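Local coordinates for protein endo-beta-1,4-glucanase (cellulase B) (Bacillus halodurans, PDB 4V2X) that hydrolyses beta-1,4-glucans as a three-module family 5 endoglucanase, its CBM46 module contributing to the breakdown of xyloglucan and beta-1,3-1,4-glucans, at residues A[247-259]-A[300-313]. Residues are numbered along the deposited sequence; the frame is centred on the assembly and turned at random.
Sequences TSQPLLNNLYQTI and AFDRVHHTFVARGI
Arg303 grips Thr247 side-on with two nitrogens: NE gives a hydrogen bond to Thr247 O at 2.8 Å, close to the guanidinium plane, and NH2 reaches Thr247 OG1 at 3.2 Å. A bend at chi3 turns the guanidinium back to the loop just before helix 249-259, where a long side chain with several N-H groups is well suited to hold a backbone and a hydroxyl oxygen at once. Replacing Arg303 by an alanine would probably leave Thr247 O and OG1 without these donors and bare the flank of Gln249 OE1, against which Arg303 CG and CD lie.

The next polar link is Gln249 NE2, which points almost straight (174°) at Thr307 OG1, 3.0 Å away and in the amide plane. Its other bond, to Asn253 OD1, steadies the amide, while water 1 donates to Gln249 OE1. Threonine suits position 307: Thr307 OG1 accepts from Gln249 and donates to Arg303 O, while its CG2 packs among Leu252, Asn253 and Tyr256.

Alongside these polar links runs the apolar seam, packed knobs-into-holes. Leu252 fits among Arg303, Val304, Thr307 and Phe308, Leu252 CD2 lying in the plane of the Phe308 ring at its edge, 3.7 Å from Phe308 CE2; Phe308 in turn enters the hole formed by Leu252, Leu255, Tyr256 and Ile259. With CG anti to the backbone N (chi1 -179°), Tyr256 offers one ring face to Arg311 in a cation-pi contact, Arg311 NH1 sitting over the centre of the Tyr256 ring, 3.4 Å above its plane. Water 2 joins Arg311 NH1 to Asn253 OD1. The Schellman turn at Gly312 then brings Ile313 CD1 against Tyr256 and Ile259.

The axes of segments 249-259 and 300-309 run nearly parallel (19°) and approach to 10.1 Å; their helices are neighbours on the outside of the family 5 (beta/alpha)8 barrel, where Leu255 and Phe308 rest on Ala269 of strand 267-273 and Val304 on Val315 of strand 315-320.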
ATOM      1  N   THR A 247      -1.075 -14.286  10.288  1.00 12.95           N
ATOM      2  CA  THR A 247      -0.429 -14.993   9.176  1.00 14.15           C
ATOM      3  C   THR A 247      -1.260 -15.108   7.898  1.00 14.15           C
ATOM      4  O   THR A 247      -0.870 -15.822   6.988  1.00 15.09           O
ATOM      5  CB  THR A 247      -0.038 -16.431   9.582  1.00 15.48           C
ATOM      6  OG1 THR A 247      -1.223 -17.199   9.842  1.00 16.00           O
ATOM      7  CG2 THR A 247       0.863 -16.427  10.804  1.00 15.21           C
ATOM      8  N   SER A 248      -2.390 -14.415   7.810  1.00 13.82           N
ATOM      9  CA  SER A 248      -3.190 -14.460   6.582  1.00 15.34           C
ATOM     10  C   SER A 248      -2.381 -13.900   5.402  1.00 14.11           C
ATOM     11  O   SER A 248      -1.518 -13.049   5.585  1.00 13.97           O
ATOM     12  CB  SER A 248      -4.488 -13.677   6.740  1.00 16.39           C
ATOM     13  OG  SER A 248      -4.223 -12.292   6.812  1.00 21.46           O
ATOM     14  N   GLN A 249      -2.659 -14.378   4.197  1.00 14.45           N
ATOM     15  CA  GLN A 249      -1.846 -13.993   3.042  1.00 15.22           C
ATOM     16  C   GLN A 249      -1.762 -12.485   2.810  1.00 14.89           C
ATOM     17  O   GLN A 249      -0.680 -11.979   2.549  1.00 14.40           O
ATOM     18  CB  GLN A 249      -2.310 -14.685   1.759  1.00 16.27           C
ATOM     19  CG  GLN A 249      -1.280 -14.612   0.638  1.00 16.19           C
ATOM     20  CD  GLN A 249       0.024 -15.299   1.009  1.00 16.84           C
ATOM     21  OE1 GLN A 249       0.032 -16.475   1.380  1.00 15.06           O
ATOM     22  NE2 GLN A 249       1.133 -14.565   0.929  1.00 15.40           N
ATOM     23  N   PRO A 250      -2.897 -11.761   2.893  1.00 15.41           N
ATOM     24  CA  PRO A 250      -2.802 -10.322   2.644  1.00 15.78           C
ATOM     25  C   PRO A 250      -1.874  -9.608   3.626  1.00 14.42           C
ATOM     26  O   PRO A 250      -1.164  -8.693   3.235  1.00 14.16           O
ATOM     27  CB  PRO A 250      -4.245  -9.841   2.800  1.00 16.63           C
ATOM     28  CG  PRO A 250      -5.069 -11.033   2.480  1.00 17.33           C
ATOM     29  CD  PRO A 250      -4.297 -12.184   3.067  1.00 16.36           C
ATOM     30  N   LEU A 251      -1.876 -10.041   4.885  1.00 13.95           N
ATOM     31  CA  LEU A 251      -1.009  -9.437   5.897  1.00 13.10           C
ATOM     32  C   LEU A 251       0.460  -9.796   5.667  1.00 12.71           C
ATOM     33  O   LEU A 251       1.345  -8.960   5.848  1.00 13.18           O
ATOM     34  CB  LEU A 251      -1.455  -9.839   7.305  1.00 13.90           C
ATOM     35  CG  LEU A 251      -2.886  -9.442   7.669  1.00 14.38           C
ATOM     36  CD1 LEU A 251      -3.232  -9.926   9.070  1.00 14.57           C
ATOM     37  CD2 LEU A 251      -3.086  -7.947   7.535  1.00 15.53           C
ATOM     38  N   LEU A 252       0.723 -11.030   5.251  1.00 12.91           N
ATOM     39  CA  LEU A 252       2.082 -11.424   4.917  1.00 13.44           C
ATOM     40  C   LEU A 252       2.569 -10.619   3.709  1.00 14.14           C
ATOM     41  O   LEU A 252       3.702 -10.129   3.699  1.00 14.41           O
ATOM     42  CB  LEU A 252       2.159 -12.917   4.608  1.00 13.11           C
ATOM     43  CG  LEU A 252       1.839 -13.898   5.738  1.00 13.22           C
ATOM     44  CD1 LEU A 252       1.781 -15.310   5.166  1.00 14.19           C
ATOM     45  CD2 LEU A 252       2.855 -13.819   6.866  1.00 13.72           C
ATOM     46  N   ASN A 253       1.706 -10.483   2.705  1.00 14.14           N
ATOM     47  CA  ASN A 253       2.042  -9.698   1.518  1.00 14.72           C
ATOM     48  C   ASN A 253       2.393  -8.262   1.868  1.00 15.68           C
ATOM     49  O   ASN A 253       3.367  -7.714   1.345  1.00 16.51           O
ATOM     50  CB  ASN A 253       0.902  -9.717   0.493  1.00 16.08           C
ATOM     51  CG  ASN A 253       0.764 -11.057  -0.208  1.00 16.34           C
ATOM     52  OD1 ASN A 253       1.653 -11.899  -0.144  1.00 17.31           O
ATOM     53  ND2 ASN A 253      -0.353 -11.257  -0.888  1.00 17.97           N
ATOM     54  N   ASN A 254       1.603  -7.646   2.739  1.00 15.12           N
ATOM     55  CA  ASN A 254       1.863  -6.264   3.126  1.00 15.67           C
ATOM     56  C   ASN A 254       3.197  -6.099   3.839  1.00 15.20           C
ATOM     57  O   ASN A 254       3.896  -5.115   3.612  1.00 15.67           O
ATOM     58  CB  ASN A 254       0.717  -5.700   3.960  1.00 16.66           C
ATOM     59  CG  ASN A 254      -0.565  -5.548   3.157  1.00 18.07           C
ATOM     60  OD1 ASN A 254      -0.542  -5.506   1.932  1.00 20.94           O
ATOM     61  ND2 ASN A 254      -1.683  -5.473   3.843  1.00 19.60           N
ATOM     62  N   LEU A 255       3.558  -7.046   4.709  1.00 14.11           N
ATOM     63  CA  LEU A 255       4.860  -6.983   5.374  1.00 14.22           C
ATOM     64  C   LEU A 255       5.986  -7.195   4.362  1.00 15.31           C
ATOM     65  O   LEU A 255       7.035  -6.556   4.445  1.00 14.70           O
ATOM     66  CB  LEU A 255       4.970  -8.020   6.495  1.00 13.77           C
ATOM     67  CG  LEU A 255       6.349  -8.122   7.157  1.00 13.31           C
ATOM     68  CD1 LEU A 255       6.777  -6.796   7.777  1.00 13.41           C
ATOM     69  CD2 LEU A 255       6.358  -9.229   8.203  1.00 13.23           C
ATOM     70  N   TYR A 256       5.779  -8.118   3.431  1.00 15.53           N
ATOM     71  CA  TYR A 256       6.771  -8.343   2.383  1.00 16.71           C
ATOM     72  C   TYR A 256       7.011  -7.062   1.587  1.00 17.89           C
ATOM     73  O   TYR A 256       8.158  -6.689   1.335  1.00 18.42           O
ATOM     74  CB  TYR A 256       6.336  -9.459   1.437  1.00 17.47           C
ATOM     75  CG  TYR A 256       7.367  -9.699   0.366  1.00 17.66           C
ATOM     76  CD1 TYR A 256       8.432 -10.563   0.587  1.00 18.80           C
ATOM     77  CD2 TYR A 256       7.310  -9.012  -0.846  1.00 19.31           C
ATOM     78  CE1 TYR A 256       9.396 -10.767  -0.383  1.00 20.49           C
ATOM     79  CE2 TYR A 256       8.275  -9.208  -1.818  1.00 21.08           C
ATOM     80  CZ  TYR A 256       9.312 -10.089  -1.580  1.00 21.10           C
ATOM     81  OH  TYR A 256      10.277 -10.296  -2.546  1.00 24.89           O
ATOM     82  N   GLN A 257       5.925  -6.395   1.204  1.00 18.84           N
ATOM     83  CA  GLN A 257       6.022  -5.124   0.483  1.00 19.89           C
ATOM     84  C   GLN A 257       6.877  -4.115   1.240  1.00 19.14           C
ATOM     85  O   GLN A 257       7.728  -3.441   0.653  1.00 18.96           O
ATOM     86  CB  GLN A 257       4.636  -4.531   0.243  1.00 24.42           C
ATOM     87  CG  GLN A 257       3.803  -5.265  -0.796  1.00 29.71           C
ATOM     88  CD  GLN A 257       2.361  -4.788  -0.807  1.00 35.92           C
ATOM     89  OE1 GLN A 257       2.074  -3.638  -0.460  1.00 40.63           O
ATOM     90  NE2 GLN A 257       1.444  -5.670  -1.204  1.00 41.38           N
ATOM     91  N   THR A 258       6.661  -4.011   2.547  1.00 16.84           N
ATOM     92  CA  THR A 258       7.422  -3.073   3.366  1.00 16.13           C
ATOM     93  C   THR A 258       8.903  -3.459   3.436  1.00 16.57           C
ATOM     94  O   THR A 258       9.791  -2.608   3.286  1.00 16.63           O
ATOM     95  CB  THR A 258       6.824  -2.982   4.784  1.00 15.09           C
ATOM     96  OG1 THR A 258       5.482  -2.481   4.699  1.00 14.10           O
ATOM     97  CG2 THR A 258       7.652  -2.080   5.685  1.00 15.31           C
ATOM     98  N   ILE A 259       9.174  -4.738   3.667  1.00 16.23           N
ATOM     99  CA  ILE A 259      10.546  -5.222   3.751  1.00 15.99           C
ATOM    100  C   ILE A 259      11.260  -5.036   2.409  1.00 16.50           C
ATOM    101  O   ILE A 259      12.406  -4.603   2.380  1.00 17.74           O
ATOM    102  CB  ILE A 259      10.601  -6.698   4.212  1.00 16.17           C
ATOM    103  CG1 ILE A 259      10.224  -6.788   5.690  1.00 15.75           C
ATOM    104  CG2 ILE A 259      11.991  -7.292   3.997  1.00 17.05           C
ATOM    105  CD1 ILE A 259      10.029  -8.200   6.207  1.00 16.20           C
ATOM    106  N   ALA A 300      -0.760 -22.176   7.525  1.00 13.22           N
ATOM    107  CA  ALA A 300      -0.203 -20.907   7.976  1.00 13.32           C
ATOM    108  C   ALA A 300       1.302 -20.842   7.747  1.00 12.78           C
ATOM    109  O   ALA A 300       1.819 -19.878   7.186  1.00 13.23           O
ATOM    110  CB  ALA A 300      -0.528 -20.669   9.442  1.00 13.45           C
ATOM    111  N   PHE A 301       2.018 -21.873   8.162  1.00 12.15           N
ATOM    112  CA  PHE A 301       3.455 -21.812   8.047  1.00 12.01           C
ATOM    113  C   PHE A 301       3.942 -22.119   6.641  1.00 12.29           C
ATOM    114  O   PHE A 301       5.010 -21.678   6.270  1.00 12.57           O
ATOM    115  CB  PHE A 301       4.108 -22.599   9.178  1.00 12.19           C
ATOM    116  CG  PHE A 301       3.879 -21.945  10.508  1.00 11.47           C
ATOM    117  CD1 PHE A 301       4.496 -20.736  10.800  1.00 12.46           C
ATOM    118  CD2 PHE A 301       2.975 -22.469  11.423  1.00 12.24           C
ATOM    119  CE1 PHE A 301       4.260 -20.089  11.993  1.00 12.66           C
ATOM    120  CE2 PHE A 301       2.726 -21.824  12.620  1.00 11.85           C
ATOM    121  CZ  PHE A 301       3.377 -20.637  12.912  1.00 12.49           C
ATOM    122  N   ASP A 302       3.127 -22.786   5.828  1.00 12.44           N
ATOM    123  CA  ASP A 302       3.427 -22.844   4.396  1.00 12.78           C
ATOM    124  C   ASP A 302       3.386 -21.433   3.806  1.00 12.87           C
ATOM    125  O   ASP A 302       4.257 -21.068   3.027  1.00 12.67           O
ATOM    126  CB  ASP A 302       2.457 -23.758   3.643  1.00 13.63           C
ATOM    127  CG  ASP A 302       2.852 -25.231   3.705  1.00 13.88           C
ATOM    128  OD1 ASP A 302       3.955 -25.569   4.207  1.00 13.97           O
ATOM    129  OD2 ASP A 302       2.058 -26.060   3.216  1.00 15.04           O
ATOM    130  N   ARG A 303       2.370 -20.645   4.165  1.00 12.46           N
ATOM    131  CA  ARG A 303       2.274 -19.266   3.685  1.00 13.07           C
ATOM    132  C   ARG A 303       3.501 -18.465   4.120  1.00 12.64           C
ATOM    133  O   ARG A 303       4.118 -17.756   3.330  1.00 12.21           O
ATOM    134  CB  ARG A 303       1.010 -18.571   4.200  1.00 13.58           C
ATOM    135  CG  ARG A 303      -0.303 -19.081   3.629  1.00 14.93           C
ATOM    136  CD  ARG A 303      -1.450 -18.133   3.952  1.00 15.11           C
ATOM    137  NE  ARG A 303      -1.713 -17.986   5.387  1.00 14.54           N
ATOM    138  CZ  ARG A 303      -2.562 -18.731   6.099  1.00 16.19           C
ATOM    139  NH1 ARG A 303      -3.242 -19.726   5.536  1.00 16.80           N
ATOM    140  NH2 ARG A 303      -2.731 -18.490   7.396  1.00 15.70           N
ATOM    141  N   VAL A 304       3.858 -18.605   5.386  1.00 12.60           N
ATOM    142  CA  VAL A 304       4.997 -17.897   5.944  1.00 12.77           C
ATOM    143  C   VAL A 304       6.293 -18.301   5.224  1.00 12.73           C
ATOM    144  O   VAL A 304       7.105 -17.450   4.868  1.00 12.42           O
ATOM    145  CB  VAL A 304       5.112 -18.158   7.458  1.00 13.47           C
ATOM    146  CG1 VAL A 304       6.412 -17.611   8.020  1.00 13.67           C
ATOM    147  CG2 VAL A 304       3.924 -17.537   8.187  1.00 13.92           C
ATOM    148  N   HIS A 305       6.467 -19.595   5.000  1.00 12.35           N
ATOM    149  CA  HIS A 305       7.673 -20.076   4.344  1.00 13.13           C
ATOM    150  C   HIS A 305       7.740 -19.588   2.893  1.00 13.53           C
ATOM    151  O   HIS A 305       8.768 -19.079   2.447  1.00 13.55           O
ATOM    152  CB  HIS A 305       7.758 -21.599   4.397  1.00 13.78           C
ATOM    153  CG  HIS A 305       9.039 -22.127   3.836  1.00 14.76           C
ATOM    154  ND1 HIS A 305      10.176 -22.289   4.597  1.00 16.56           N
ATOM    155  CD2 HIS A 305       9.380 -22.455   2.571  1.00 15.04           C
ATOM    156  CE1 HIS A 305      11.153 -22.735   3.827  1.00 15.02           C
ATOM    157  NE2 HIS A 305      10.697 -22.839   2.592  1.00 17.09           N
ATOM    158  N   HIS A 306       6.638 -19.739   2.165  1.00 13.23           N
ATOM    159  CA  HIS A 306       6.582 -19.345   0.767  1.00 15.28           C
ATOM    160  C   HIS A 306       6.805 -17.857   0.572  1.00 15.03           C
ATOM    161  O   HIS A 306       7.516 -17.439  -0.345  1.00 15.88           O
ATOM    162  CB  HIS A 306       5.242 -19.746   0.153  1.00 16.76           C
ATOM    163  CG  HIS A 306       5.129 -19.403  -1.299  1.00 20.42           C
ATOM    164  ND1 HIS A 306       4.549 -18.235  -1.742  1.00 23.71           N
ATOM    165  CD2 HIS A 306       5.543 -20.061  -2.405  1.00 22.83           C
ATOM    166  CE1 HIS A 306       4.600 -18.195  -3.062  1.00 23.57           C
ATOM    167  NE2 HIS A 306       5.200 -19.290  -3.490  1.00 25.42           N
ATOM    168  N   THR A 307       6.205 -17.056   1.440  1.00 14.45           N
ATOM    169  CA  THR A 307       6.253 -15.611   1.287  1.00 14.57           C
ATOM    170  C   THR A 307       7.575 -15.001   1.762  1.00 14.73           C
ATOM    171  O   THR A 307       8.044 -14.004   1.186  1.00 16.37           O
ATOM    172  CB  THR A 307       5.064 -14.961   2.020  1.00 14.95           C
ATOM    173  OG1 THR A 307       3.850 -15.582   1.587  1.00 15.52           O
ATOM    174  CG2 THR A 307       4.989 -13.472   1.731  1.00 15.37           C
ATOM    175  N   PHE A 308       8.167 -15.570   2.813  1.00 14.82           N
ATOM    176  CA  PHE A 308       9.362 -14.984   3.424  1.00 14.55           C
ATOM    177  C   PHE A 308      10.582 -15.886   3.320  1.00 14.63           C
ATOM    178  O   PHE A 308      11.525 -15.560   2.591  1.00 15.16           O
ATOM    179  CB  PHE A 308       9.097 -14.587   4.881  1.00 14.75           C
ATOM    180  CG  PHE A 308       8.170 -13.414   5.006  1.00 16.58           C
ATOM    181  CD1 PHE A 308       8.591 -12.153   4.627  1.00 18.27           C
ATOM    182  CD2 PHE A 308       6.873 -13.576   5.451  1.00 18.80           C
ATOM    183  CE1 PHE A 308       7.735 -11.069   4.702  1.00 18.80           C
ATOM    184  CE2 PHE A 308       6.010 -12.487   5.529  1.00 19.07           C
ATOM    185  CZ  PHE A 308       6.444 -11.236   5.153  1.00 18.33           C
ATOM    186  N   VAL A 309      10.553 -17.019   4.018  1.00 13.82           N
ATOM    187  CA  VAL A 309      11.753 -17.850   4.187  1.00 13.79           C
ATOM    188  C   VAL A 309      12.350 -18.283   2.849  1.00 14.42           C
ATOM    189  O   VAL A 309      13.559 -18.173   2.642  1.00 14.98           O
ATOM    190  CB  VAL A 309      11.494 -19.108   5.044  1.00 13.77           C
ATOM    191  CG1 VAL A 309      12.786 -19.903   5.231  1.00 14.96           C
ATOM    192  CG2 VAL A 309      10.903 -18.740   6.399  1.00 13.56           C
ATOM    193  N   ALA A 310      11.502 -18.777   1.950  1.00 14.46           N
ATOM    194  CA  ALA A 310      11.966 -19.264   0.650  1.00 15.63           C
ATOM    195  C   ALA A 310      12.534 -18.141  -0.226  1.00 16.60           C
ATOM    196  O   ALA A 310      13.275 -18.414  -1.176  1.00 16.57           O
ATOM    197  CB  ALA A 310      10.837 -19.974  -0.077  1.00 15.92           C
ATOM    198  N   ARG A 311      12.179 -16.893   0.075  1.00 16.82           N
ATOM    199  CA  ARG A 311      12.698 -15.728  -0.663  1.00 18.40           C
ATOM    200  C   ARG A 311      13.876 -15.062   0.049  1.00 18.90           C
ATOM    201  O   ARG A 311      14.296 -13.966  -0.336  1.00 20.90           O
ATOM    202  CB  ARG A 311      11.600 -14.683  -0.853  1.00 19.75           C
ATOM    203  CG  ARG A 311      10.414 -15.137  -1.672  1.00 22.48           C
ATOM    204  CD  ARG A 311       9.374 -14.025  -1.739  1.00 24.70           C
ATOM    205  NE  ARG A 311       8.144 -14.469  -2.384  1.00 28.51           N
ATOM    206  CZ  ARG A 311       6.939 -13.918  -2.220  1.00 31.08           C
ATOM    207  NH1 ARG A 311       6.752 -12.881  -1.402  1.00 25.61           N
ATOM    208  NH2 ARG A 311       5.897 -14.428  -2.878  1.00 33.95           N
ATOM    209  N   GLY A 312      14.399 -15.704   1.087  1.00 17.99           N
ATOM    210  CA  GLY A 312      15.582 -15.216   1.778  1.00 18.45           C
ATOM    211  C   GLY A 312      15.328 -14.270   2.934  1.00 18.70           C
ATOM    212  O   GLY A 312      16.273 -13.722   3.493  1.00 18.42           O
ATOM    213  N   ILE A 313      14.068 -14.072   3.308  1.00 17.20           N
ATOM    214  CA  ILE A 313      13.760 -13.252   4.473  1.00 17.36           C
ATOM    215  C   ILE A 313      13.475 -14.200   5.637  1.00 16.48           C
ATOM    216  O   ILE A 313      12.494 -14.929   5.595  1.00 16.58           O
ATOM    217  CB  ILE A 313      12.534 -12.354   4.238  1.00 17.63           C
ATOM    218  CG1 ILE A 313      12.761 -11.436   3.027  1.00 19.28           C
ATOM    219  CG2 ILE A 313      12.238 -11.548   5.491  1.00 16.59           C
ATOM    220  CD1 ILE A 313      11.490 -10.844   2.461  1.00 20.70           C
TER
HETATM  221  O   HOH W   1       2.034 -18.104   0.347  1.00 20.87           O
HETATM  222  O   HOH W   2       4.328 -11.288  -1.255  1.00 26.71           O